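Local coordinates for protein nuclear RNA export factor 2 (PDB 6MRK) that takes part in cotranscriptional transposon silencing in the ovary with Piwi and Nxt1, and may act in mRNA export from the nucleus, at residues G10-V15 with T114-Y119; L23-D29 with R104-F109; V128-D134 with V152-R158. One frame throughout, in Å; residues are numbered along the deposited sequence.

Overall arrangement
All three contacts lie in the NTF2-like domain of the protein. Interactions 1 and 2 both join helix 12-27 to strand 104-119. Interaction 1 holds the start of the helix near the end of the strand, and interaction 2 holds the end of the helix near the start of the strand. Their centres are 21 Å apart. Interaction 3 pairs strands 123-135 and 152-166 in the same sheet. Its centre is 10 Å from that of interaction 2, and the two touch: H107 CD2 is 3.5 Å from F156 CZ, and backbone hydrogen bonds probably link T106 to R133 and D108 to L131. Interaction 1 stays apart from interaction 3, with nearest atoms about 4 Å apart.

Interaction 1: G10-V15 with T114-Y119; sequences GAYELV and TDVMHY
A11 packs against one face of the Y119 ring. Its CB lies 3.9 Å from the ring centroid and 19° off the normal, a CH-pi contact displaced toward the CG and CD1 side. The torsion of Y119 brings the ring there: CG is anti to the backbone N (chi1 179°), which lays the ring over the A11 methyl. L14 approaches the same ring near its plane, with CD1 4.4 Å from Y119 CE1.

V116 fills the middle of the contact with both methyls. Its CG1 faces A11 CB at 4.1 Å, and its CG2 meets V15 CG2 at 3.9 Å. At the other end V15 and T114 meet tip to tip, with V15 CG1 3.5 Å from T114 OG1. No hydrogen bond crosses between the two segments; most of the touching atoms are apolar carbons.

Further out, the Y119 hydroxyl has a weak hydrogen bond with R176. The short strand 5-6 flanks the contact, with L6 touching A11 and V116 and backbone hydrogen bonds tying F5 to T114 and V116, while I126 of strand 123-135 lies against L14. D115 points away from the helix, and its carboxylate pairs with a basic side chain of another protein chain. The arrangement is the start of a helix laid on a curved mixed sheet, as in the NTF2-like fold.

Interaction 2: L23-D29 with R104-F109; sequences LREFEND and RVTHDF
The F109 ring carries the R24 guanidinium flat on one face. The planes are 10° apart and the centres 4.5 Å apart, a cation-pi stack. The R24 chain, extended from CG to NE, carries the guanidinium across the ring while its CG touches F109 CZ. The H107 ring has L23 CG over one face, 3.9 Å from its centroid, and E27 OE2 at its edge, close to the ring plane. R104 has the N28 amide stacked on one face of its guanidinium, while N28 OD1 accepts a hydrogen bond from E30 N. F26 meets V105 CG2 at its ring edge.

E27 OE2 accepts two hydrogen bonds. H107 ND1 gives one at 2.9 Å, in the ring plane and to the anti lone pair. H107 N gives the other at 2.7 Å, from above the carboxylate plane. The E27 carboxylate and H107 ring are only 6° from coplanar. Near the helix end, V105 N gives a weak bond to E27 O.

F156 of the sheet packs on H107, and R158 makes a cation-pi contact with F26. The two bonds on OE2 should hold the carboxylate in place, and the ND1 bond should limit rotation of the imidazole. The nearby carboxylate would probably favour a proton on H107 ND1.

Interaction 3: V128-D134 with V152-R158; sequences VAGLLRD and VLLGFSR
F156 and L132 form the dense part of this antiparallel strand pair, which belongs to the curved sheet of the NTF2-like fold. Four hydrogen-bonded pairs join the strands: V128 with R158, G130 with F156, L132 with L154, and D134 with V152. A129, L131 and R133 face S157, G155 and L153 in the non-hydrogen-bonded pairs between them.

The F156 ring is covered on both faces from strand 128-134. L132 CD2 lies over one face, 3.8 Å from the centroid, and G130 N lies over the opposite face. The first torsion of F156 (chi1 83°) puts CG between the backbone N and the carbonyl carbon, which folds the ring across G130 toward the neighbouring strand. L132 CD1 turns instead to L154 CB, at 3.8 Å. V128 CG1 packs on R158 CB at 3.6 Å. The R158 head leads away to E183 in a salt bridge, and D134 is held by R65 and, more weakly, by Y69.

Between the two strands, the face with L131, R133 and L153 makes fewer contacts, and R133 is on its solvent side. L131 CD1 and L153 CD1 are 4.3 Å apart. The R133 chain bends at chi3 and its NE makes a salt bridge with E135. Its CB still contributes to the contact, with R133 CB 3.7 Å from L153 CD2.

Interaction 1: G10-V15 with T114-Y119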
loop_
_atom_site.group_PDB
_atom_site.type_symbol
_atom_site.label_atom_id
_atom_site.label_comp_id
_atom_site.label_asym_id
_atom_site.label_seq_id
_atom_site.Cartn_x
_atom_site.Cartn_y
_atom_site.Cartn_z
ATOM N N GLY A 10 9.250 -12.626 -15.071
ATOM C CA GLY A 10 8.773 -13.908 -14.518
ATOM C C GLY A 10 7.535 -13.704 -13.671
ATOM O O GLY A 10 6.673 -14.601 -13.609
ATOM N N ALA A 11 7.426 -12.523 -13.083
ATOM C CA ALA A 11 6.296 -12.090 -12.240
ATOM C C ALA A 11 5.065 -11.766 -13.093
ATOM O O ALA A 11 4.013 -11.498 -12.500
ATOM C CB ALA A 11 6.721 -10.881 -11.449
ATOM N N TYR A 12 5.171 -11.755 -14.419
ATOM C CA TYR A 12 4.094 -11.183 -15.257
ATOM C C TYR A 12 2.754 -11.882 -15.002
ATOM O O TYR A 12 1.757 -11.165 -14.789
ATOM C CB TYR A 12 4.352 -11.244 -16.760
ATOM C CG TYR A 12 3.165 -10.674 -17.503
ATOM C CD1 TYR A 12 2.857 -9.322 -17.396
ATOM C CD2 TYR A 12 2.277 -11.492 -18.201
ATOM C CE1 TYR A 12 1.744 -8.784 -18.014
ATOM C CE2 TYR A 12 1.161 -10.964 -18.840
ATOM C CZ TYR A 12 0.896 -9.601 -18.742
ATOM O OH TYR A 12 -0.185 -9.002 -19.330
ATOM N N GLU A 13 2.682 -13.212 -15.061
ATOM C CA GLU A 13 1.346 -13.866 -15.023
ATOM C C GLU A 13 0.886 -14.049 -13.565
ATOM O O GLU A 13 -0.214 -14.584 -13.391
ATOM C CB GLU A 13 1.273 -15.125 -15.896
ATOM C CG GLU A 13 2.320 -16.190 -15.640
ATOM C CD GLU A 13 1.981 -17.498 -16.342
ATOM O OE1 GLU A 13 1.166 -17.473 -17.303
ATOM O OE2 GLU A 13 2.511 -18.544 -15.918
ATOM N N LEU A 14 1.641 -13.549 -12.572
ATOM C CA LEU A 14 1.215 -13.449 -11.140
ATOM C C LEU A 14 0.316 -12.223 -10.934
ATOM O O LEU A 14 -0.421 -12.190 -9.934
ATOM C CB LEU A 14 2.434 -13.372 -10.210
ATOM C CG LEU A 14 2.247 -12.542 -8.935
ATOM C CD1 LEU A 14 2.915 -13.209 -7.741
ATOM C CD2 LEU A 14 2.749 -11.106 -9.121
ATOM N N VAL A 15 0.383 -11.219 -11.798
ATOM C CA VAL A 15 -0.558 -10.074 -11.666
ATOM C C VAL A 15 -1.957 -10.662 -11.843
ATOM O O VAL A 15 -2.713 -10.646 -10.884
ATOM C CB VAL A 15 -0.268 -8.912 -12.641
ATOM C CG1 VAL A 15 -1.259 -7.756 -12.465
ATOM C CG2 VAL A 15 1.168 -8.414 -12.495
ATOM N N THR A 114 -0.737 -1.328 -11.820
ATOM C CA THR A 114 0.001 -2.409 -11.135
ATOM C C THR A 114 1.416 -1.902 -10.870
ATOM O O THR A 114 1.969 -1.170 -11.704
ATOM C CB THR A 114 -0.088 -3.668 -12.010
ATOM O OG1 THR A 114 -1.087 -4.433 -11.344
ATOM C CG2 THR A 114 1.203 -4.447 -12.200
ATOM N N ASP A 115 1.996 -2.277 -9.745
ATOM C CA ASP A 115 3.443 -2.071 -9.491
ATOM C C ASP A 115 3.956 -3.303 -8.759
ATOM O O ASP A 115 3.688 -3.402 -7.568
ATOM C CB ASP A 115 3.723 -0.811 -8.661
ATOM C CG ASP A 115 3.334 0.494 -9.330
ATOM O OD1 ASP A 115 2.118 0.784 -9.357
ATOM O OD2 ASP A 115 4.245 1.214 -9.821
ATOM N N VAL A 116 4.642 -4.214 -9.442
ATOM C CA VAL A 116 5.323 -5.352 -8.761
ATOM C C VAL A 116 6.716 -4.869 -8.383
ATOM O O VAL A 116 7.442 -4.474 -9.274
ATOM C CB VAL A 116 5.383 -6.621 -9.629
ATOM C CG1 VAL A 116 6.033 -7.757 -8.859
ATOM C CG2 VAL A 116 4.009 -7.039 -10.140
ATOM N N MET A 117 7.062 -4.879 -7.104
ATOM C CA MET A 117 8.240 -4.130 -6.609
ATOM C C MET A 117 9.342 -5.092 -6.168
ATOM O O MET A 117 10.500 -4.665 -6.207
ATOM C CB MET A 117 7.858 -3.225 -5.438
ATOM C CG MET A 117 6.681 -2.304 -5.746
ATOM S SD MET A 117 7.020 -0.905 -6.866
ATOM C CE MET A 117 8.586 -0.300 -6.235
ATOM N N HIS A 118 9.000 -6.307 -5.730
ATOM C CA HIS A 118 9.962 -7.398 -5.424
ATOM C C HIS A 118 9.393 -8.705 -5.943
ATOM O O HIS A 118 8.168 -8.836 -6.019
ATOM C CB HIS A 118 10.260 -7.499 -3.937
ATOM C CG HIS A 118 10.777 -6.213 -3.397
ATOM N ND1 HIS A 118 10.476 -5.763 -2.120
ATOM C CD2 HIS A 118 11.524 -5.250 -3.974
ATOM C CE1 HIS A 118 11.042 -4.588 -1.927
ATOM N NE2 HIS A 118 11.699 -4.254 -3.054
ATOM N N TYR A 119 10.263 -9.624 -6.321
ATOM C CA TYR A 119 9.833 -10.968 -6.745
ATOM C C TYR A 119 11.014 -11.920 -6.694
ATOM O O TYR A 119 11.992 -11.657 -7.370
ATOM C CB TYR A 119 9.232 -10.908 -8.140
ATOM C CG TYR A 119 8.798 -12.248 -8.661
ATOM C CD1 TYR A 119 7.551 -12.759 -8.374
ATOM C CD2 TYR A 119 9.644 -13.006 -9.447
ATOM C CE1 TYR A 119 7.144 -13.983 -8.880
ATOM C CE2 TYR A 119 9.263 -14.233 -9.955
ATOM C CZ TYR A 119 8.003 -14.723 -9.676
ATOM O OH TYR A 119 7.640 -15.933 -10.191
#

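Interaction 2: L23-D29 with R104-F109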
loop_
_atom_site.group_PDB
_atom_site.type_symbol
_atom_site.label_atom_id
_atom_site.label_comp_id
_atom_site.label_asym_id
_atom_site.label_seq_id
_atom_site.Cartn_x
_atom_site.Cartn_y
_atom_site.Cartn_z
ATOM N N LEU A 23 -9.008 -10.093 -5.906
ATOM C CA LEU A 23 -9.943 -8.944 -6.044
ATOM C C LEU A 23 -11.340 -9.461 -6.386
ATOM O O LEU A 23 -12.298 -9.046 -5.725
ATOM C CB LEU A 23 -9.430 -7.985 -7.123
ATOM C CG LEU A 23 -8.663 -6.766 -6.618
ATOM C CD1 LEU A 23 -7.925 -7.046 -5.332
ATOM C CD2 LEU A 23 -7.684 -6.268 -7.655
ATOM N N ARG A 24 -11.468 -10.341 -7.380
ATOM C CA ARG A 24 -12.795 -10.871 -7.773
ATOM C C ARG A 24 -13.451 -11.558 -6.577
ATOM O O ARG A 24 -14.669 -11.466 -6.468
ATOM C CB ARG A 24 -12.687 -11.819 -8.963
ATOM C CG ARG A 24 -12.826 -11.113 -10.304
ATOM C CD ARG A 24 -12.321 -11.986 -11.444
ATOM N NE ARG A 24 -12.160 -11.303 -12.733
ATOM C CZ ARG A 24 -11.033 -11.250 -13.454
ATOM N NH1 ARG A 24 -9.918 -11.827 -13.031
ATOM N NH2 ARG A 24 -11.027 -10.619 -14.618
ATOM N N GLU A 25 -12.687 -12.217 -5.712
ATOM C CA GLU A 25 -13.253 -13.023 -4.603
ATOM C C GLU A 25 -13.540 -12.156 -3.376
ATOM O O GLU A 25 -14.294 -12.627 -2.510
ATOM C CB GLU A 25 -12.293 -14.141 -4.235
ATOM C CG GLU A 25 -12.915 -15.186 -3.334
ATOM C CD GLU A 25 -12.180 -16.520 -3.394
ATOM O OE1 GLU A 25 -11.167 -16.618 -4.146
ATOM O OE2 GLU A 25 -12.611 -17.459 -2.694
ATOM N N PHE A 26 -12.936 -10.967 -3.271
ATOM C CA PHE A 26 -13.237 -9.982 -2.204
ATOM C C PHE A 26 -14.599 -9.367 -2.514
ATOM O O PHE A 26 -15.356 -9.107 -1.577
ATOM C CB PHE A 26 -12.147 -8.911 -2.099
ATOM C CG PHE A 26 -12.406 -7.887 -1.025
ATOM C CD1 PHE A 26 -12.073 -8.153 0.292
ATOM C CD2 PHE A 26 -13.013 -6.672 -1.319
ATOM C CE1 PHE A 26 -12.333 -7.229 1.294
ATOM C CE2 PHE A 26 -13.260 -5.741 -0.318
ATOM C CZ PHE A 26 -12.923 -6.026 0.988
ATOM N N GLU A 27 -14.891 -9.196 -3.805
ATOM C CA GLU A 27 -16.050 -8.436 -4.360
ATOM C C GLU A 27 -17.334 -8.782 -3.605
ATOM O O GLU A 27 -17.892 -7.872 -2.947
ATOM C CB GLU A 27 -16.185 -8.666 -5.874
ATOM C CG GLU A 27 -15.118 -7.914 -6.664
ATOM C CD GLU A 27 -15.385 -7.598 -8.124
ATOM O OE1 GLU A 27 -16.332 -8.172 -8.700
ATOM O OE2 GLU A 27 -14.627 -6.771 -8.685
ATOM N N ASN A 28 -17.794 -10.028 -3.701
ATOM C CA ASN A 28 -19.067 -10.454 -3.063
ATOM C C ASN A 28 -18.778 -10.771 -1.591
ATOM O O ASN A 28 -18.037 -11.738 -1.317
ATOM C CB ASN A 28 -19.735 -11.595 -3.831
ATOM C CG ASN A 28 -21.105 -11.946 -3.294
ATOM O OD1 ASN A 28 -21.462 -11.553 -2.188
ATOM N ND2 ASN A 28 -21.869 -12.692 -4.071
ATOM N N ASP A 29 -19.349 -9.971 -0.685
ATOM C CA ASP A 29 -19.089 -10.023 0.783
ATOM C C ASP A 29 -19.676 -11.306 1.386
ATOM O O ASP A 29 -19.217 -11.689 2.465
ATOM C CB ASP A 29 -19.606 -8.770 1.506
ATOM C CG ASP A 29 -21.053 -8.385 1.227
ATOM O OD1 ASP A 29 -21.551 -8.703 0.126
ATOM O OD2 ASP A 29 -21.666 -7.751 2.114
ATOM N N ARG A 104 -19.900 -4.393 0.179
ATOM C CA ARG A 104 -19.767 -5.083 -1.116
ATOM C C ARG A 104 -19.174 -4.103 -2.122
ATOM O O ARG A 104 -19.524 -2.903 -2.062
ATOM C CB ARG A 104 -21.136 -5.559 -1.594
ATOM C CG ARG A 104 -21.026 -6.743 -2.529
ATOM C CD ARG A 104 -22.379 -7.233 -2.939
ATOM N NE ARG A 104 -22.208 -8.060 -4.118
ATOM C CZ ARG A 104 -23.144 -8.837 -4.642
ATOM N NH1 ARG A 104 -24.349 -8.894 -4.098
ATOM N NH2 ARG A 104 -22.870 -9.555 -5.715
ATOM N N VAL A 105 -18.321 -4.601 -3.014
ATOM C CA VAL A 105 -17.702 -3.769 -4.083
ATOM C C VAL A 105 -17.819 -4.522 -5.406
ATOM O O VAL A 105 -18.233 -5.680 -5.389
ATOM C CB VAL A 105 -16.237 -3.408 -3.752
ATOM C CG1 VAL A 105 -16.117 -2.647 -2.439
ATOM C CG2 VAL A 105 -15.335 -4.635 -3.740
ATOM N N THR A 106 -17.535 -3.811 -6.490
ATOM C CA THR A 106 -17.209 -4.301 -7.851
ATOM C C THR A 106 -16.006 -3.461 -8.303
ATOM O O THR A 106 -16.161 -2.242 -8.420
ATOM C CB THR A 106 -18.422 -4.145 -8.781
ATOM O OG1 THR A 106 -19.440 -5.046 -8.338
ATOM C CG2 THR A 106 -18.138 -4.436 -10.232
ATOM N N HIS A 107 -14.837 -4.067 -8.495
ATOM C CA HIS A 107 -13.643 -3.361 -9.019
ATOM C C HIS A 107 -13.819 -3.117 -10.520
ATOM O O HIS A 107 -14.345 -4.001 -11.208
ATOM C CB HIS A 107 -12.367 -4.162 -8.733
ATOM C CG HIS A 107 -12.171 -4.519 -7.304
ATOM N ND1 HIS A 107 -12.886 -5.529 -6.705
ATOM C CD2 HIS A 107 -11.313 -4.040 -6.377
ATOM C CE1 HIS A 107 -12.498 -5.649 -5.452
ATOM N NE2 HIS A 107 -11.521 -4.748 -5.219
ATOM N N ASP A 108 -13.336 -1.981 -11.016
ATOM C CA ASP A 108 -13.245 -1.691 -12.471
ATOM C C ASP A 108 -11.870 -2.175 -12.953
ATOM O O ASP A 108 -10.904 -1.420 -12.866
ATOM C CB ASP A 108 -13.536 -0.211 -12.739
ATOM C CG ASP A 108 -13.317 0.240 -14.179
ATOM O OD1 ASP A 108 -12.929 -0.595 -15.016
ATOM O OD2 ASP A 108 -13.506 1.440 -14.452
ATOM N N PHE A 109 -11.777 -3.397 -13.461
ATOM C CA PHE A 109 -10.478 -4.054 -13.755
ATOM C C PHE A 109 -9.720 -3.319 -14.848
ATOM O O PHE A 109 -8.497 -3.403 -14.866
ATOM C CB PHE A 109 -10.683 -5.520 -14.130
ATOM C CG PHE A 109 -10.874 -6.366 -12.901
ATOM C CD1 PHE A 109 -12.129 -6.546 -12.341
ATOM C CD2 PHE A 109 -9.774 -6.883 -12.245
ATOM C CE1 PHE A 109 -12.275 -7.276 -11.174
ATOM C CE2 PHE A 109 -9.927 -7.614 -11.080
ATOM C CZ PHE A 109 -11.172 -7.800 -10.542
#

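Interaction 3: V128-D134 with V152-R158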
loop_
_atom_site.group_PDB
_atom_site.type_symbol
_atom_site.label_atom_id
_atom_site.label_comp_id
_atom_site.label_asym_id
_atom_site.label_seq_id
_atom_site.Cartn_x
_atom_site.Cartn_y
_atom_site.Cartn_z
ATOM N N VAL A 128 -1.590 -2.341 -6.307
ATOM C CA VAL A 128 -2.594 -2.070 -7.369
ATOM C C VAL A 128 -3.264 -0.735 -7.018
ATOM O O VAL A 128 -3.521 -0.482 -5.834
ATOM C CB VAL A 128 -3.578 -3.248 -7.493
ATOM C CG1 VAL A 128 -4.493 -3.355 -6.290
ATOM C CG2 VAL A 128 -4.401 -3.178 -8.756
ATOM N N ALA A 129 -3.451 0.136 -8.000
ATOM C CA ALA A 129 -4.232 1.385 -7.873
ATOM C C ALA A 129 -5.393 1.279 -8.858
ATOM O O ALA A 129 -5.158 0.935 -10.043
ATOM C CB ALA A 129 -3.349 2.578 -8.161
ATOM N N GLY A 130 -6.612 1.515 -8.405
ATOM C CA GLY A 130 -7.762 1.373 -9.312
ATOM C C GLY A 130 -8.984 2.131 -8.846
ATOM O O GLY A 130 -8.851 3.053 -8.005
ATOM N N LEU A 131 -10.127 1.745 -9.403
ATOM C CA LEU A 131 -11.436 2.347 -9.105
ATOM C C LEU A 131 -12.387 1.191 -8.828
ATOM O O LEU A 131 -12.336 0.178 -9.562
ATOM C CB LEU A 131 -11.873 3.193 -10.303
ATOM C CG LEU A 131 -13.303 3.724 -10.232
ATOM C CD1 LEU A 131 -13.351 5.220 -10.514
ATOM C CD2 LEU A 131 -14.225 2.968 -11.183
ATOM N N LEU A 132 -13.175 1.317 -7.765
ATOM C CA LEU A 132 -14.237 0.339 -7.455
ATOM C C LEU A 132 -15.532 1.079 -7.149
ATOM O O LEU A 132 -15.506 2.300 -6.858
ATOM C CB LEU A 132 -13.818 -0.581 -6.303
ATOM C CG LEU A 132 -13.333 0.070 -5.005
ATOM C CD1 LEU A 132 -14.485 0.596 -4.163
ATOM C CD2 LEU A 132 -12.530 -0.940 -4.190
ATOM N N ARG A 133 -16.631 0.352 -7.286
ATOM C CA ARG A 133 -17.967 0.861 -6.923
ATOM C C ARG A 133 -18.328 0.222 -5.584
ATOM O O ARG A 133 -18.289 -1.013 -5.486
ATOM C CB ARG A 133 -18.987 0.589 -8.028
ATOM C CG ARG A 133 -20.419 0.753 -7.548
ATOM C CD ARG A 133 -21.466 0.528 -8.618
ATOM N NE ARG A 133 -21.301 -0.733 -9.333
ATOM C CZ ARG A 133 -21.055 -0.861 -10.640
ATOM N NH1 ARG A 133 -20.955 0.201 -11.425
ATOM N NH2 ARG A 133 -20.937 -2.069 -11.167
ATOM N N ASP A 134 -18.591 1.059 -4.584
ATOM C CA ASP A 134 -19.229 0.644 -3.309
ATOM C C ASP A 134 -20.736 0.482 -3.563
ATOM O O ASP A 134 -21.381 1.408 -4.115
ATOM C CB ASP A 134 -18.896 1.612 -2.166
ATOM C CG ASP A 134 -19.477 1.226 -0.811
ATOM O OD1 ASP A 134 -20.531 0.559 -0.783
ATOM O OD2 ASP A 134 -18.882 1.615 0.212
ATOM N N VAL A 152 -21.678 4.060 -5.070
ATOM C CA VAL A 152 -20.589 5.060 -4.813
ATOM C C VAL A 152 -19.285 4.583 -5.460
ATOM O O VAL A 152 -18.742 3.556 -5.013
ATOM C CB VAL A 152 -20.370 5.346 -3.313
ATOM C CG1 VAL A 152 -19.504 6.582 -3.068
ATOM C CG2 VAL A 152 -21.680 5.494 -2.569
ATOM N N LEU A 153 -18.772 5.339 -6.432
ATOM C CA LEU A 153 -17.410 5.127 -6.974
ATOM C C LEU A 153 -16.373 5.602 -5.960
ATOM O O LEU A 153 -16.477 6.717 -5.466
ATOM C CB LEU A 153 -17.246 5.911 -8.270
ATOM C CG LEU A 153 -18.210 5.536 -9.388
ATOM C CD1 LEU A 153 -17.624 5.957 -10.729
ATOM C CD2 LEU A 153 -18.531 4.044 -9.384
ATOM N N LEU A 154 -15.371 4.783 -5.694
ATOM C CA LEU A 154 -14.250 5.187 -4.822
ATOM C C LEU A 154 -12.940 4.956 -5.551
ATOM O O LEU A 154 -12.892 4.047 -6.407
ATOM C CB LEU A 154 -14.326 4.373 -3.537
ATOM C CG LEU A 154 -15.523 4.728 -2.668
ATOM C CD1 LEU A 154 -15.842 3.588 -1.721
ATOM C CD2 LEU A 154 -15.270 6.039 -1.922
ATOM N N GLY A 155 -11.937 5.772 -5.223
ATOM C CA GLY A 155 -10.528 5.459 -5.514
ATOM C C GLY A 155 -10.033 4.473 -4.484
ATOM O O GLY A 155 -10.627 4.415 -3.403
ATOM N N PHE A 156 -9.027 3.673 -4.815
ATOM C CA PHE A 156 -8.428 2.731 -3.844
ATOM C C PHE A 156 -7.037 2.318 -4.295
ATOM O O PHE A 156 -6.706 2.379 -5.475
ATOM C CB PHE A 156 -9.327 1.515 -3.646
ATOM C CG PHE A 156 -9.160 0.447 -4.687
ATOM C CD1 PHE A 156 -9.904 0.477 -5.844
ATOM C CD2 PHE A 156 -8.269 -0.592 -4.495
ATOM C CE1 PHE A 156 -9.770 -0.519 -6.796
ATOM C CE2 PHE A 156 -8.126 -1.581 -5.452
ATOM C CZ PHE A 156 -8.875 -1.540 -6.604
ATOM N N SER A 157 -6.250 1.952 -3.301
ATOM C CA SER A 157 -4.935 1.300 -3.412
ATOM C C SER A 157 -5.071 -0.006 -2.638
ATOM O O SER A 157 -5.767 0.007 -1.599
ATOM C CB SER A 157 -3.833 2.159 -2.836
ATOM O OG SER A 157 -3.538 3.274 -3.668
ATOM N N ARG A 158 -4.448 -1.072 -3.135
ATOM C CA ARG A 158 -4.137 -2.279 -2.340
ATOM C C ARG A 158 -2.657 -2.633 -2.488
ATOM O O ARG A 158 -2.202 -2.815 -3.612
ATOM C CB ARG A 158 -5.088 -3.406 -2.722
ATOM C CG ARG A 158 -5.980 -3.735 -1.547
ATOM C CD ARG A 158 -7.053 -4.725 -1.889
ATOM N NE ARG A 158 -7.377 -5.498 -0.692
ATOM C CZ ARG A 158 -8.607 -5.798 -0.281
ATOM N NH1 ARG A 158 -8.762 -6.517 0.819
ATOM N NH2 ARG A 158 -9.671 -5.366 -0.945
#